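Local coordinates for bumblebee peptidoglycan recognition protein SA (Bombus, PDB 5XZ4) that binds bacterial peptidoglycan, preferring the Dap type over the Lys type, and so probably acts as a sensor in insect immunity, at residues Thr39-Cys44 / Gly106-Phe111; Asn45-Cys50 / Gly77-Val82; Glu55-Tyr60 / Ile70-Leu75; Gly145-Thr150 / Lys158-Ile163; Ile35-Val40 / Thr152-Ser157. One frame throughout, in Å; residues are numbered along the deposited sequence.

Contact 1: Thr39-Cys44 / Gly106-Phe111; sequences TVTAEC and GFIGNF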
# COMPACT_ATOMS: atom_id res chain seq x y z
N THR A 39 1.59 -7.96 2.30
CA THR A 39 2.53 -7.87 3.44
C THR A 39 3.19 -9.18 3.82
O THR A 39 4.23 -9.15 4.52
CB THR A 39 1.85 -7.30 4.68
OG1 THR A 39 0.81 -8.20 5.07
CG2 THR A 39 1.29 -5.86 4.42
N VAL A 40 2.57 -10.30 3.42
CA VAL A 40 2.94 -11.68 3.81
C VAL A 40 2.61 -11.97 5.28
O VAL A 40 2.88 -13.06 5.78
CB VAL A 40 4.43 -12.05 3.48
CG1 VAL A 40 4.73 -13.54 3.60
CG2 VAL A 40 4.77 -11.64 2.06
N THR A 41 2.01 -11.02 5.98
CA THR A 41 1.54 -11.26 7.35
C THR A 41 0.24 -12.06 7.31
O THR A 41 -0.34 -12.31 6.26
CB THR A 41 1.32 -9.95 8.13
OG1 THR A 41 0.26 -9.19 7.53
CG2 THR A 41 2.57 -9.11 8.16
N ALA A 42 -0.20 -12.51 8.48
CA ALA A 42 -1.58 -12.97 8.63
C ALA A 42 -2.57 -11.87 8.23
O ALA A 42 -2.27 -10.67 8.31
CB ALA A 42 -1.82 -13.40 10.07
N GLU A 43 -3.76 -12.29 7.80
CA GLU A 43 -4.88 -11.36 7.58
C GLU A 43 -5.44 -10.80 8.90
O GLU A 43 -5.19 -11.34 10.00
CB GLU A 43 -5.98 -12.05 6.77
CG GLU A 43 -5.52 -12.42 5.37
CD GLU A 43 -6.58 -13.10 4.54
OE1 GLU A 43 -6.31 -14.18 3.99
OE2 GLU A 43 -7.70 -12.53 4.44
N CYS A 44 -6.18 -9.70 8.81
CA CYS A 44 -6.82 -9.08 9.96
C CYS A 44 -8.25 -8.74 9.57
O CYS A 44 -8.50 -8.37 8.42
CB CYS A 44 -6.04 -7.82 10.38
SG CYS A 44 -5.90 -6.49 9.13
N GLY A 106 0.05 -1.76 0.55
CA GLY A 106 0.24 -3.13 1.08
C GLY A 106 -1.08 -3.74 1.56
O GLY A 106 -1.64 -3.28 2.57
N PHE A 107 -1.56 -4.78 0.86
CA PHE A 107 -2.72 -5.57 1.32
C PHE A 107 -2.23 -6.43 2.49
O PHE A 107 -1.25 -7.19 2.32
CB PHE A 107 -3.28 -6.44 0.19
CG PHE A 107 -4.16 -5.72 -0.82
CD1 PHE A 107 -3.65 -4.67 -1.61
CD2 PHE A 107 -5.48 -6.14 -0.99
CE1 PHE A 107 -4.48 -4.05 -2.55
CE2 PHE A 107 -6.30 -5.52 -1.93
CZ PHE A 107 -5.79 -4.49 -2.70
N ILE A 108 -2.91 -6.34 3.63
CA ILE A 108 -2.47 -7.11 4.81
C ILE A 108 -2.90 -8.57 4.63
O ILE A 108 -4.10 -8.88 4.60
CB ILE A 108 -3.02 -6.50 6.12
CG1 ILE A 108 -2.48 -5.08 6.31
CG2 ILE A 108 -2.62 -7.37 7.33
CD1 ILE A 108 -3.17 -4.29 7.42
N GLY A 109 -1.90 -9.45 4.47
CA GLY A 109 -2.15 -10.86 4.24
C GLY A 109 -1.13 -11.46 3.27
O GLY A 109 -0.21 -10.75 2.79
N ASN A 110 -1.28 -12.75 3.01
CA ASN A 110 -0.49 -13.49 2.03
C ASN A 110 -1.46 -13.95 0.94
O ASN A 110 -2.31 -14.82 1.15
CB ASN A 110 0.21 -14.69 2.70
CG ASN A 110 1.22 -15.37 1.78
OD1 ASN A 110 1.07 -15.35 0.57
ND2 ASN A 110 2.24 -15.98 2.36
N PHE A 111 -1.35 -13.33 -0.23
CA PHE A 111 -2.27 -13.59 -1.35
C PHE A 111 -1.65 -14.39 -2.51
O PHE A 111 -2.09 -14.26 -3.65
CB PHE A 111 -2.99 -12.28 -1.75
CG PHE A 111 -3.70 -11.66 -0.58
CD1 PHE A 111 -4.83 -12.28 -0.05
CD2 PHE A 111 -3.19 -10.52 0.05
CE1 PHE A 111 -5.47 -11.77 1.08
CE2 PHE A 111 -3.83 -10.00 1.19
CZ PHE A 111 -4.97 -10.63 1.70
O HOH W 1 2.66 -15.79 5.28
O HOH W 2 -1.83 -14.66 5.55
O HOH W 3 -3.62 -14.58 3.52
O HOH W 4 -6.35 -8.63 6.08
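Glu43 lays its carboxylate obliquely against the ring of Phe111, with CD 3.9 Å from CE1 and the two planes turned 55° apart. The carbonyl oxygen of Phe107 lies at the ring's edge, in its plane. The Glu43 chain, extended beyond CG, reaches the ring by passing over Gly109, whose missing side chain allows CG to come within 3.9 Å of its CA; the backbone of Gly109 (phi 144°) is itself of a kind that glycine adopts readily. Both segments continue from neighbouring parallel strands of the central sheet, 31-38 and 102-107, so the contact extends their pairing just past the strand ends, in the peptidoglycan recognition fold related to the amidases. Thr39 N still bonds Phe107 O at 2.9 Å, and Val40 N bonds Gly109 O. Between these bonds a side chain takes over. Thr39 OG1, held between its own backbone N and carbonyl carbon (chi1 62°), accepts from Gly109 N at 3.0 Å and is hydrogen-bonded to Thr41 OG1, 2.7 Å away, with either hydroxyl able to donate. On the side of helix 47-64, Ile108 offers its CG2 to Thr41 OG1 and to Cys44 SG, the latter 3.8 Å off and bonded to Cys50. Single waters join Cys44 N to Ile108 O, Val40 O to Asn110 ND2, and Glu43 OE1 to Asn110 N.

Contact 2: Asn45-Cys50 / Gly77-Val82; sequences NTRSEC and GGDGNV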
# COMPACT_ATOMS: atom_id res chain seq x y z
N ASN A 45 -9.19 -8.85 10.51
CA ASN A 45 -10.62 -8.75 10.16
C ASN A 45 -11.43 -7.72 10.95
O ASN A 45 -12.64 -7.58 10.74
CB ASN A 45 -11.26 -10.15 10.16
CG ASN A 45 -10.77 -10.99 8.99
OD1 ASN A 45 -11.21 -10.81 7.85
ND2 ASN A 45 -9.84 -11.91 9.25
N THR A 46 -10.78 -7.00 11.86
CA THR A 46 -11.43 -5.95 12.67
C THR A 46 -10.44 -4.79 12.77
O THR A 46 -9.23 -4.98 12.62
CB THR A 46 -11.79 -6.40 14.11
OG1 THR A 46 -10.57 -6.64 14.83
CG2 THR A 46 -12.69 -7.65 14.14
N ARG A 47 -10.94 -3.63 13.14
CA ARG A 47 -10.11 -2.46 13.30
C ARG A 47 -9.01 -2.71 14.36
O ARG A 47 -7.84 -2.39 14.12
CB ARG A 47 -10.98 -1.27 13.64
CG ARG A 47 -10.30 0.06 13.54
CD ARG A 47 -11.37 1.14 13.55
NE ARG A 47 -10.74 2.42 13.72
CZ ARG A 47 -10.84 3.44 12.88
NH1 ARG A 47 -11.59 3.36 11.77
NH2 ARG A 47 -10.17 4.53 13.17
N SER A 48 -9.36 -3.29 15.50
CA SER A 48 -8.35 -3.59 16.51
C SER A 48 -7.23 -4.54 15.99
O SER A 48 -6.03 -4.30 16.23
CB SER A 48 -9.02 -4.13 17.77
OG SER A 48 -8.07 -4.24 18.79
N GLU A 49 -7.61 -5.56 15.24
CA GLU A 49 -6.66 -6.52 14.66
C GLU A 49 -5.76 -5.83 13.62
O GLU A 49 -4.55 -6.09 13.56
CB GLU A 49 -7.38 -7.67 13.98
CG GLU A 49 -7.16 -9.05 14.57
CD GLU A 49 -8.26 -10.00 14.13
OE1 GLU A 49 -8.38 -10.22 12.92
OE2 GLU A 49 -9.00 -10.53 14.99
N CYS A 50 -6.36 -5.01 12.76
CA CYS A 50 -5.58 -4.36 11.70
C CYS A 50 -4.64 -3.29 12.25
O CYS A 50 -3.50 -3.15 11.78
CB CYS A 50 -6.52 -3.82 10.66
SG CYS A 50 -7.41 -5.11 9.73
N GLY A 77 -6.59 -3.15 5.22
CA GLY A 77 -7.00 -4.19 6.16
C GLY A 77 -8.15 -5.05 5.68
O GLY A 77 -8.99 -4.60 4.87
N GLY A 78 -8.26 -6.27 6.21
CA GLY A 78 -9.43 -7.12 5.94
C GLY A 78 -10.71 -6.61 6.60
O GLY A 78 -11.81 -7.14 6.33
N ASP A 79 -10.58 -5.59 7.45
CA ASP A 79 -11.73 -4.81 7.93
C ASP A 79 -12.30 -3.85 6.86
O ASP A 79 -13.34 -3.21 7.10
CB ASP A 79 -11.35 -4.02 9.21
CG ASP A 79 -10.24 -2.99 8.98
OD1 ASP A 79 -9.63 -2.93 7.88
OD2 ASP A 79 -9.97 -2.20 9.91
N GLY A 80 -11.63 -3.73 5.71
CA GLY A 80 -12.09 -2.85 4.65
C GLY A 80 -11.59 -1.42 4.79
O GLY A 80 -12.06 -0.55 4.06
N ASN A 81 -10.69 -1.16 5.75
CA ASN A 81 -10.16 0.18 6.01
C ASN A 81 -8.79 0.40 5.39
O ASN A 81 -8.02 -0.54 5.16
CB ASN A 81 -10.11 0.45 7.51
CG ASN A 81 -11.49 0.65 8.10
OD1 ASN A 81 -12.31 1.41 7.56
ND2 ASN A 81 -11.77 -0.05 9.19
N VAL A 82 -8.52 1.68 5.11
CA VAL A 82 -7.22 2.13 4.63
C VAL A 82 -6.45 2.74 5.81
O VAL A 82 -6.98 3.61 6.51
CB VAL A 82 -7.39 3.19 3.50
CG1 VAL A 82 -6.02 3.69 3.02
CG2 VAL A 82 -8.19 2.64 2.33
O HOH W 5 -14.17 -7.94 7.69
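Asp79 faces Cys50 where a tight hairpin meets the start of a helix. The hairpin joins antiparallel strands 74-76 and 82-84 through a type I turn from Gly77 to Gly80, while Thr46 is the N-cap of helix 47-64, its OG1 accepting from Glu49 N. Across the contact the interaction is van der Waals. Cys50 SG rests 3.6 Å from Asp79 OD1 and 3.7 Å from Gly77 CA, so the disulfide to Cys44 lies on the bare backbone of the glycine-rich turn. Asp79 CB comes 3.8 Å from Thr46 C, and OD2 approaches Arg47 CA at 3.4 Å; the carboxylate thus stands by the N-terminal end of the helix, whose dipole would probably favour its negative charge. The guanidinium of Arg47 stays at a distance, with Arg47 NE 6.0 Å from Asp79 OD2. Hydrogen bonds hold each partner in shape on its own side. In the hairpin Asp79 OD1 accepts from Asn81 N, an Asx turn, while OD2 takes Asn81 ND2 and Tyr83 OH; both bonds from Asn81 arrive from above the carboxylate plane. On the helix side Asn45 N donates to Glu49 OE1, which ties the residue before the N-cap to the first turn. A water supplies the remaining link, donating to Gly78 O at 2.8 Å and, weakly, to Asn45 O at 3.4 Å.

Contact 3: Glu55-Tyr60 / Ile70-Leu75; sequences ENIRSY and IGYSFL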
# COMPACT_ATOMS: atom_id res chain seq x y z
N GLU A 55 0.96 -1.70 13.40
CA GLU A 55 1.96 -1.37 14.42
C GLU A 55 3.15 -2.37 14.42
O GLU A 55 4.30 -1.94 14.54
CB GLU A 55 1.28 -1.29 15.81
CG GLU A 55 2.20 -1.37 17.04
CD GLU A 55 3.30 -0.32 17.11
OE1 GLU A 55 3.16 0.77 16.48
OE2 GLU A 55 4.33 -0.60 17.81
N ASN A 56 2.86 -3.66 14.29
CA ASN A 56 3.94 -4.65 14.25
C ASN A 56 4.78 -4.68 12.97
O ASN A 56 5.99 -4.91 13.05
CB ASN A 56 3.39 -5.98 14.67
CG ASN A 56 3.24 -6.03 16.19
OD1 ASN A 56 4.21 -6.30 16.90
ND2 ASN A 56 2.08 -5.59 16.68
N ILE A 57 4.18 -4.34 11.83
CA ILE A 57 4.99 -4.15 10.62
C ILE A 57 5.88 -2.91 10.77
O ILE A 57 7.09 -2.96 10.47
CB ILE A 57 4.09 -4.04 9.37
CG1 ILE A 57 3.31 -5.34 9.17
CG2 ILE A 57 4.96 -3.73 8.14
CD1 ILE A 57 2.11 -5.24 8.22
N ARG A 58 5.29 -1.81 11.27
CA ARG A 58 6.08 -0.60 11.54
C ARG A 58 7.27 -0.91 12.48
O ARG A 58 8.41 -0.49 12.24
CB ARG A 58 5.22 0.51 12.17
CG ARG A 58 5.97 1.80 12.45
CD ARG A 58 5.48 2.48 13.72
NE ARG A 58 5.57 1.64 14.93
CZ ARG A 58 6.70 1.36 15.59
NH1 ARG A 58 6.62 0.59 16.70
NH2 ARG A 58 7.88 1.82 15.19
N SER A 59 6.99 -1.60 13.59
CA SER A 59 8.02 -1.94 14.58
C SER A 59 9.17 -2.72 13.89
O SER A 59 10.35 -2.41 14.10
CB SER A 59 7.37 -2.77 15.67
OG SER A 59 8.34 -3.15 16.66
N TYR A 60 8.82 -3.72 13.07
CA TYR A 60 9.83 -4.52 12.39
C TYR A 60 10.65 -3.68 11.38
O TYR A 60 11.88 -3.72 11.35
CB TYR A 60 9.16 -5.74 11.76
CG TYR A 60 10.16 -6.69 11.11
CD1 TYR A 60 11.02 -7.50 11.89
CD2 TYR A 60 10.25 -6.76 9.71
CE1 TYR A 60 11.95 -8.33 11.27
CE2 TYR A 60 11.16 -7.62 9.11
CZ TYR A 60 12.01 -8.40 9.88
OH TYR A 60 12.93 -9.23 9.28
N ILE A 70 7.40 2.68 8.63
CA ILE A 70 6.84 1.58 7.86
C ILE A 70 7.09 1.85 6.37
O ILE A 70 6.97 3.01 5.93
CB ILE A 70 5.32 1.41 8.20
CG1 ILE A 70 4.78 0.07 7.72
CG2 ILE A 70 4.48 2.60 7.72
CD1 ILE A 70 3.38 -0.31 8.20
N GLY A 71 7.45 0.82 5.62
CA GLY A 71 7.91 1.05 4.23
C GLY A 71 6.77 1.44 3.29
O GLY A 71 7.03 2.11 2.27
N TYR A 72 5.56 0.99 3.60
CA TYR A 72 4.39 1.18 2.70
C TYR A 72 3.80 2.60 2.82
O TYR A 72 3.85 3.21 3.89
CB TYR A 72 3.27 0.17 2.99
CG TYR A 72 3.74 -1.27 2.85
CD1 TYR A 72 3.96 -1.83 1.59
CD2 TYR A 72 4.04 -2.09 3.99
CE1 TYR A 72 4.44 -3.13 1.44
CE2 TYR A 72 4.53 -3.41 3.83
CZ TYR A 72 4.69 -3.92 2.56
OH TYR A 72 5.18 -5.20 2.33
N SER A 73 3.24 3.11 1.71
CA SER A 73 2.46 4.37 1.72
C SER A 73 1.15 4.22 2.48
O SER A 73 0.77 5.09 3.28
CB SER A 73 2.19 4.80 0.27
OG SER A 73 3.39 4.84 -0.48
N PHE A 74 0.44 3.13 2.18
CA PHE A 74 -0.83 2.78 2.82
C PHE A 74 -0.92 1.26 2.97
O PHE A 74 -0.30 0.52 2.19
CB PHE A 74 -2.03 3.22 1.94
CG PHE A 74 -2.12 4.71 1.72
CD1 PHE A 74 -2.79 5.52 2.63
CD2 PHE A 74 -1.55 5.32 0.60
CE1 PHE A 74 -2.86 6.90 2.44
CE2 PHE A 74 -1.64 6.70 0.41
CZ PHE A 74 -2.29 7.49 1.32
N LEU A 75 -1.71 0.84 3.96
CA LEU A 75 -2.10 -0.59 4.10
C LEU A 75 -3.58 -0.73 3.89
O LEU A 75 -4.36 0.22 4.20
CB LEU A 75 -1.73 -1.18 5.47
CG LEU A 75 -0.28 -1.06 5.93
CD1 LEU A 75 -0.17 -1.55 7.38
CD2 LEU A 75 0.64 -1.85 5.04
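Arg58 and Ile70 bring the two backbones to 4.3 Å between their CA atoms, residues 55-60 of helix 47-64 passing close beside the irregular chain that leads into strand 74-76. No hydrogen bond spans the contact; aliphatic branches do the work. Ile57 points at the other segment and meets three partners with two different branches. Its CG2, anti to the backbone N, crosses obliquely over the far end of Ile70, 3.8 Å from CD1, and also meets the ring of Tyr72 at its edge, near the ring plane, with CE2 4.3 Å away. Ile57 CD1, on the other branch, lies 4.4 Å from Leu75 CD1. Ile70 in turn reaches the helix backbone: CG1 is anti to its own N (chi1 -165°), which carries CD1 to within 3.9 Å of Arg58 N, while its CB sits 4.1 Å from Arg58 CB. Only the root of Arg58 takes part in this packing. Bent at chi2 and chi3, its chain folds back so that the guanidinium grips Glu55 side-on, NE to OE1 at 3.0 Å and NH1 to OE2 at 2.8 Å, in a salt bridge one turn back along the helix. Two oxygens holding two nitrogens fix the rotation of the group, and Thr17 adds a further bond to Glu55 OE1. Through Ile57 and Ile70 the inward face of helix 47-64 is seated on one side of the central sheet beside strand 74-76, with Trp16 of helix 13-16 touching both Arg58 and Ile70.

Contact 4: Gly145-Thr150 / Lys158-Ile163; sequences GAKQVT and KLQKQI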
# COMPACT_ATOMS: atom_id res chain seq x y z
N GLY A 145 1.60 -4.55 -10.18
CA GLY A 145 2.01 -5.39 -9.03
C GLY A 145 3.51 -5.28 -8.86
O GLY A 145 4.24 -5.14 -9.85
N ALA A 146 3.98 -5.38 -7.61
CA ALA A 146 5.44 -5.30 -7.36
C ALA A 146 6.29 -6.25 -8.21
O ALA A 146 7.36 -5.86 -8.72
CB ALA A 146 5.72 -5.53 -5.87
N LYS A 147 5.79 -7.48 -8.40
CA LYS A 147 6.52 -8.51 -9.14
C LYS A 147 6.81 -8.13 -10.60
O LYS A 147 7.67 -8.74 -11.21
CB LYS A 147 5.78 -9.86 -9.09
CG LYS A 147 4.38 -9.89 -9.72
CD LYS A 147 3.66 -11.22 -9.50
CE LYS A 147 4.36 -12.37 -10.19
NZ LYS A 147 3.83 -13.71 -9.82
N GLN A 148 6.08 -7.16 -11.15
CA GLN A 148 6.28 -6.72 -12.54
C GLN A 148 7.55 -5.89 -12.71
O GLN A 148 8.08 -5.80 -13.82
CB GLN A 148 5.08 -5.89 -13.00
CG GLN A 148 3.82 -6.70 -13.12
CD GLN A 148 2.64 -5.86 -13.57
OE1 GLN A 148 1.68 -5.66 -12.83
NE2 GLN A 148 2.70 -5.38 -14.82
N VAL A 149 8.04 -5.29 -11.61
CA VAL A 149 9.20 -4.38 -11.65
C VAL A 149 10.37 -4.70 -10.70
O VAL A 149 11.39 -4.03 -10.75
CB VAL A 149 8.80 -2.90 -11.48
CG1 VAL A 149 7.98 -2.45 -12.67
CG2 VAL A 149 8.09 -2.65 -10.14
N THR A 150 10.16 -5.66 -9.80
CA THR A 150 11.21 -6.10 -8.88
C THR A 150 11.15 -7.61 -8.73
O THR A 150 10.11 -8.23 -8.98
CB THR A 150 11.03 -5.48 -7.46
OG1 THR A 150 9.72 -5.77 -6.97
CG2 THR A 150 11.28 -3.98 -7.46
N LYS A 158 -2.46 -14.68 -6.70
CA LYS A 158 -3.90 -14.51 -6.74
C LYS A 158 -4.32 -13.03 -6.78
O LYS A 158 -5.16 -12.65 -7.59
CB LYS A 158 -4.58 -15.27 -5.61
CG LYS A 158 -6.08 -15.41 -5.78
CD LYS A 158 -6.47 -16.55 -6.70
CE LYS A 158 -7.98 -16.67 -6.81
NZ LYS A 158 -8.36 -17.50 -7.98
N LEU A 159 -3.71 -12.21 -5.91
CA LEU A 159 -3.97 -10.77 -5.90
C LEU A 159 -3.49 -10.13 -7.21
O LEU A 159 -4.15 -9.23 -7.72
CB LEU A 159 -3.34 -10.10 -4.68
CG LEU A 159 -3.51 -8.58 -4.54
CD1 LEU A 159 -4.93 -8.06 -4.69
CD2 LEU A 159 -2.98 -8.22 -3.17
N GLN A 160 -2.37 -10.60 -7.74
CA GLN A 160 -1.89 -10.13 -9.04
C GLN A 160 -2.95 -10.32 -10.14
O GLN A 160 -3.18 -9.42 -10.94
CB GLN A 160 -0.56 -10.80 -9.41
CG GLN A 160 0.00 -10.36 -10.76
CD GLN A 160 0.55 -8.95 -10.76
OE1 GLN A 160 0.79 -8.36 -9.71
NE2 GLN A 160 0.78 -8.39 -11.94
N LYS A 161 -3.60 -11.49 -10.16
CA LYS A 161 -4.72 -11.73 -11.09
C LYS A 161 -5.89 -10.77 -10.82
O LYS A 161 -6.46 -10.22 -11.76
CB LYS A 161 -5.17 -13.21 -11.03
CG LYS A 161 -4.17 -14.18 -11.64
CD LYS A 161 -4.65 -15.63 -11.63
CE LYS A 161 -3.66 -16.56 -12.34
NZ LYS A 161 -2.38 -16.75 -11.58
N GLN A 162 -6.22 -10.54 -9.55
CA GLN A 162 -7.36 -9.71 -9.20
C GLN A 162 -7.22 -8.24 -9.67
O GLN A 162 -8.18 -7.64 -10.13
CB GLN A 162 -7.63 -9.77 -7.68
CG GLN A 162 -8.10 -11.14 -7.18
CD GLN A 162 -8.19 -11.19 -5.65
OE1 GLN A 162 -7.17 -11.28 -4.97
NE2 GLN A 162 -9.40 -11.15 -5.14
N ILE A 163 -6.03 -7.66 -9.54
CA ILE A 163 -5.84 -6.26 -9.94
C ILE A 163 -5.93 -6.02 -11.46
O ILE A 163 -6.16 -4.88 -11.88
CB ILE A 163 -4.56 -5.61 -9.36
CG1 ILE A 163 -3.29 -6.24 -9.94
CG2 ILE A 163 -4.57 -5.66 -7.83
CD1 ILE A 163 -2.01 -5.55 -9.50
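Strand 141-145, at the edge of the central sheet, runs into a compact turn, and the packing of Gln148 and Lys147 against Gln160 binds that turn to helix 157-163. The amides of Gln148 and Gln160 cross with their planes 83° apart. Gln160 NE2 donates to Gln148 OE1 at 3.0 Å and 158°, the acceptor lying in the plane of the donor amide while the donor stands above the plane of the acceptor. From the opposite face of Gln148, Gly145 N reaches the same oxygen at 2.9 Å, and Trp169 NE1 is a third donor to it. The Gln148 chain, extended beyond CG, carries OE1 to the N-H of Gly145, three residues earlier; its NE2 goes to Val170 O. Gln160 bends at chi2 (73°), turning its amide toward Gly145, whose CA lies 3.3 Å from OE1 where no side chain intervenes. Lys147 lays its aliphatic part across that amide, CD 4.0 Å from Gln160 CG. Ile163 CD1 touches Gly145 N at 3.8 Å. With three N-H groups converging on one oxygen, Gln148 is tightly fixed, and its acceptor role fixes in turn which end of the Gln160 amide faces it. The cost falls on Gln160 OE1, buried with no hydrogen-bond partner in the model, so its amide is positioned by the NE2 bond together with the packing of Gly145 and Lys147.

Contact 5: Ile35-Val40 / Thr152-Ser157; sequences IIHHTV and TMSPGS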
# COMPACT_ATOMS: atom_id res chain seq x y z
N ILE A 35 1.98 1.02 -6.79
CA ILE A 35 2.51 -0.35 -6.74
C ILE A 35 1.67 -1.14 -5.73
O ILE A 35 1.52 -0.72 -4.57
CB ILE A 35 3.99 -0.43 -6.31
CG1 ILE A 35 4.87 0.63 -6.94
CG2 ILE A 35 4.52 -1.83 -6.54
CD1 ILE A 35 5.01 0.56 -8.44
N ILE A 36 1.14 -2.27 -6.16
CA ILE A 36 0.37 -3.17 -5.29
C ILE A 36 1.25 -4.26 -4.69
O ILE A 36 2.02 -4.94 -5.42
CB ILE A 36 -0.84 -3.79 -6.04
CG1 ILE A 36 -1.73 -2.70 -6.69
CG2 ILE A 36 -1.65 -4.71 -5.11
CD1 ILE A 36 -2.37 -1.71 -5.72
N HIS A 37 1.20 -4.36 -3.36
CA HIS A 37 1.98 -5.35 -2.60
C HIS A 37 1.07 -6.19 -1.73
O HIS A 37 -0.06 -5.78 -1.44
CB HIS A 37 2.96 -4.63 -1.64
CG HIS A 37 4.21 -4.13 -2.29
ND1 HIS A 37 5.34 -4.92 -2.39
CD2 HIS A 37 4.53 -2.94 -2.84
CE1 HIS A 37 6.30 -4.23 -2.97
NE2 HIS A 37 5.84 -3.03 -3.27
N HIS A 38 1.57 -7.34 -1.27
CA HIS A 38 1.02 -7.98 -0.06
C HIS A 38 2.04 -7.92 1.05
O HIS A 38 3.24 -7.83 0.78
CB HIS A 38 0.47 -9.39 -0.34
CG HIS A 38 1.50 -10.45 -0.65
ND1 HIS A 38 1.16 -11.78 -0.75
CD2 HIS A 38 2.84 -10.39 -0.88
CE1 HIS A 38 2.24 -12.50 -1.04
NE2 HIS A 38 3.27 -11.68 -1.14
N THR A 39 1.59 -7.96 2.30
CA THR A 39 2.53 -7.87 3.44
C THR A 39 3.19 -9.18 3.82
O THR A 39 4.23 -9.15 4.52
CB THR A 39 1.85 -7.30 4.68
OG1 THR A 39 0.81 -8.20 5.07
CG2 THR A 39 1.29 -5.86 4.42
N VAL A 40 2.57 -10.30 3.42
CA VAL A 40 2.94 -11.68 3.81
C VAL A 40 2.61 -11.97 5.28
O VAL A 40 2.88 -13.06 5.78
CB VAL A 40 4.43 -12.05 3.48
CG1 VAL A 40 4.73 -13.54 3.60
CG2 VAL A 40 4.77 -11.64 2.06
N THR A 152 10.40 -10.34 -6.76
CA THR A 152 9.58 -10.60 -5.58
C THR A 152 8.36 -11.42 -6.01
O THR A 152 7.97 -11.38 -7.20
CB THR A 152 9.10 -9.28 -4.93
OG1 THR A 152 8.42 -9.60 -3.71
CG2 THR A 152 8.16 -8.44 -5.86
N MET A 153 7.76 -12.14 -5.06
CA MET A 153 6.45 -12.76 -5.32
C MET A 153 5.26 -11.83 -5.00
O MET A 153 4.14 -12.08 -5.43
CB MET A 153 6.32 -14.15 -4.67
CG MET A 153 7.20 -15.22 -5.34
SD MET A 153 6.87 -15.54 -7.10
CE MET A 153 5.50 -16.68 -6.99
N SER A 154 5.54 -10.72 -4.31
CA SER A 154 4.51 -9.70 -3.97
C SER A 154 3.85 -9.16 -5.27
O SER A 154 4.58 -8.84 -6.24
CB SER A 154 5.19 -8.59 -3.18
OG SER A 154 4.24 -7.62 -2.76
N PRO A 155 2.51 -9.05 -5.36
CA PRO A 155 1.54 -9.07 -4.27
C PRO A 155 0.87 -10.44 -4.07
O PRO A 155 -0.22 -10.51 -3.49
CB PRO A 155 0.49 -8.05 -4.77
CG PRO A 155 0.46 -8.32 -6.26
CD PRO A 155 1.92 -8.51 -6.60
N GLY A 156 1.52 -11.49 -4.56
CA GLY A 156 0.97 -12.84 -4.56
C GLY A 156 0.23 -13.12 -5.85
O GLY A 156 -0.46 -12.23 -6.38
N SER A 157 0.35 -14.33 -6.36
CA SER A 157 -0.22 -14.66 -7.66
C SER A 157 -1.72 -14.39 -7.77
O SER A 157 -2.19 -13.92 -8.81
CB SER A 157 0.10 -16.11 -8.03
OG SER A 157 1.49 -16.25 -8.23
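Ser154 OG bridges two consecutive histidines. Ser154 OG lies 2.9 Å from His37 ND1 in a hydrogen bond where either may donate, and accepts from His38 N at 3.1 Å and 150°. The hydroxyl gets there by standing anti to the Ser154 N (chi1 -177°), beside the carbonyl carbon. In amidases of this family two histidines and a cysteine bind zinc; here His37 probably keeps one place, with Ala146 and Ser154 in the others, consistent with a recognition protein without that activity. The far nitrogen of His37, NE2, is bonded to Thr95 OG1. Around this pair the His38 ring is packed on one face by the backbone after the cis peptide, Pro155 C standing 3.5 Å above its plane, over the centre, with Gly156 CA adding an off-centre CH-pi contact; Val40 N lies over the rim of the opposite face. His38 ND1 receives Phe111 N. Further out, Pro155 CB rests against Ile36 O at 3.5 Å and against Ile36 CG2. The loop crosses the C-terminal end of strand 31-38, flanked in the sheet by strands 102-107 and 141-145, just before it enters helix 157-163.

In the fold
From the N terminus, strand 31-38 opens contact 5, which closes only after 111 intervening residues, at the loop before the last helix. Contact 1 begins in overlapping residues, Thr39 and Val40, and closes earlier, at the end of strand 102-107. Within that span contact 2 links the start of helix 47-64 to the hairpin, and within contact 2 lies contact 3, which seats the same helix on strand 74-76. The disulfide Cys44-Cys50 joins contacts 1 and 2 directly. Contact 4 crosses contact 5, since 145-150 precedes 152-157 while 158-163 follows it. Together they tie helix 47-64 and the C-terminal helix 157-163 to the central sheet.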